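Local coordinates for S locus protein 11 (Brassica campestris, PDB 6KYW) that probably acts as the secreted pollen-borne S-locus ligand, a small cysteine-rich defensin-like protein that signals self in the self-incompatibility response of Brassica, at residues T22-R26 and G27-C31. Sequence-based numbering, arbitrary orientation.
Sequences TLYPR and GQCTC
Cys29, the first residue of strand 29-33, turns its sulfur back onto Leu23 and Tyr24, two residues of the loop that brings the chain round from helix 14-20. This is the helix-to-strand connection of a defensin-like fold, in which disulfides tie one helix and a three-stranded antiparallel sheet together. The chain reverses over Pro25 and Arg26; Gly27, with a positive phi of 99° that glycine adopts readily, then leads fairly extended into the strand.

The packing is apolar and local, made by side chains five and six residues apart round the bend. Leu23 offers its CB, 4.3 Å from Cys29 SG. In Cys29, SG lies opposite the carbonyl carbon and beside the backbone N (chi1 -63°), a setting that directs it inward to the loop; Cys29 is buried, and its sulfur is committed to the disulfide with Cys43 on strand 38-43. Leu23 and Tyr24 also touch Cys43, so both lean on this bridge.

The polar grip comes from outside the bend. Tyr24 OH is hydrogen-bonded to the backbone N of Arg4, and Leu23 O takes a hydrogen bond from Arg4 NH1, which tie the loop to the N-terminal part of the chain at two points.

Tyr24 meets the sulfur with the edge of its ring. Its CG stands on the backbone N side, anti to the carbonyl carbon (chi1 -66°), and this swings the ring alongside Cys29, whose SG sits near the ring plane, not over a face, 4.2 Å from Tyr24 CD2.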
loop_
_atom_site.group_PDB
_atom_site.type_symbol
_atom_site.label_atom_id
_atom_site.label_comp_id
_atom_site.label_asym_id
_atom_site.label_seq_id
_atom_site.Cartn_x
_atom_site.Cartn_y
_atom_site.Cartn_z
ATOM N N THR C 22 7.855 25.203 3.319
ATOM C CA THR C 22 8.583 25.881 2.248
ATOM C C THR C 22 7.792 25.988 0.948
ATOM O O THR C 22 8.278 26.604 -0.006
ATOM C CB THR C 22 9.907 25.154 1.940
ATOM O OG1 THR C 22 10.750 26.027 1.185
ATOM C CG2 THR C 22 9.674 23.894 1.074
ATOM N N LEU C 23 6.618 25.375 0.849
ATOM C CA LEU C 23 5.979 25.304 -0.457
ATOM C C LEU C 23 5.491 26.673 -0.919
ATOM O O LEU C 23 5.647 27.029 -2.094
ATOM C CB LEU C 23 4.825 24.306 -0.422
ATOM C CG LEU C 23 5.185 22.827 -0.419
ATOM C CD1 LEU C 23 3.883 22.001 -0.409
ATOM C CD2 LEU C 23 6.114 22.463 -1.600
ATOM N N TYR C 24 4.880 27.439 -0.017
ATOM C CA TYR C 24 4.384 28.789 -0.224
ATOM C C TYR C 24 4.917 29.674 0.892
ATOM O O TYR C 24 5.213 29.189 1.985
ATOM C CB TYR C 24 2.845 28.842 -0.217
ATOM C CG TYR C 24 2.154 28.116 -1.361
ATOM C CD1 TYR C 24 1.966 28.734 -2.592
ATOM C CD2 TYR C 24 1.679 26.820 -1.200
ATOM C CE1 TYR C 24 1.347 28.086 -3.631
ATOM C CE2 TYR C 24 1.047 26.153 -2.238
ATOM C CZ TYR C 24 0.879 26.792 -3.456
ATOM O OH TYR C 24 0.244 26.138 -4.500
ATOM N N PRO C 25 5.083 30.968 0.640
ATOM C CA PRO C 25 5.553 31.859 1.715
ATOM C C PRO C 25 4.446 32.327 2.638
ATOM O O PRO C 25 4.749 32.835 3.727
ATOM C CB PRO C 25 6.181 33.028 0.951
ATOM C CG PRO C 25 5.491 33.020 -0.375
ATOM C CD PRO C 25 5.122 31.605 -0.688
ATOM N N ARG C 26 3.187 32.165 2.238
ATOM C CA ARG C 26 2.013 32.351 3.077
ATOM C C ARG C 26 1.230 31.041 3.119
ATOM O O ARG C 26 1.423 30.155 2.281
ATOM C CB ARG C 26 1.097 33.467 2.536
ATOM C CG ARG C 26 1.829 34.559 1.777
ATOM C CD ARG C 26 0.957 35.763 1.422
ATOM N NE ARG C 26 -0.011 35.509 0.343
ATOM C CZ ARG C 26 0.250 35.633 -0.960
ATOM N NH1 ARG C 26 1.466 35.976 -1.375
ATOM N NH2 ARG C 26 -0.704 35.391 -1.852
ATOM N N GLY C 27 0.328 30.931 4.093
ATOM C CA GLY C 27 -0.666 29.872 4.109
ATOM C C GLY C 27 -0.305 28.712 5.019
ATOM O O GLY C 27 0.782 28.635 5.609
ATOM N N GLN C 28 -1.268 27.780 5.100
ATOM C CA GLN C 28 -1.215 26.622 5.993
ATOM C C GLN C 28 -0.790 25.382 5.207
ATOM O O GLN C 28 -1.559 24.860 4.392
ATOM C CB GLN C 28 -2.567 26.404 6.663
ATOM C CG GLN C 28 -3.081 27.624 7.393
ATOM C CD GLN C 28 -4.550 27.501 7.786
ATOM O OE1 GLN C 28 -5.453 27.701 6.970
ATOM N NE2 GLN C 28 -4.791 27.175 9.048
ATOM N N CYS C 29 0.433 24.915 5.469
ATOM C CA CYS C 29 1.040 23.769 4.803
ATOM C C CYS C 29 1.403 22.712 5.841
ATOM O O CYS C 29 2.076 23.017 6.833
ATOM C CB CYS C 29 2.292 24.198 4.027
ATOM S SG CYS C 29 2.006 25.378 2.685
ATOM N N THR C 30 0.970 21.470 5.621
ATOM C CA THR C 30 1.267 20.408 6.575
ATOM C C THR C 30 1.539 19.078 5.872
ATOM O O THR C 30 1.384 18.926 4.656
ATOM C CB THR C 30 0.139 20.235 7.609
ATOM O OG1 THR C 30 0.662 19.578 8.783
ATOM C CG2 THR C 30 -1.009 19.405 7.036
ATOM N N CYS C 31 1.950 18.115 6.687
ATOM C CA CYS C 31 2.341 16.777 6.281
ATOM C C CYS C 31 1.189 15.819 6.585
ATOM O O CYS C 31 0.593 15.890 7.662
ATOM C CB CYS C 31 3.611 16.393 7.043
ATOM S SG CYS C 31 4.549 15.002 6.427
#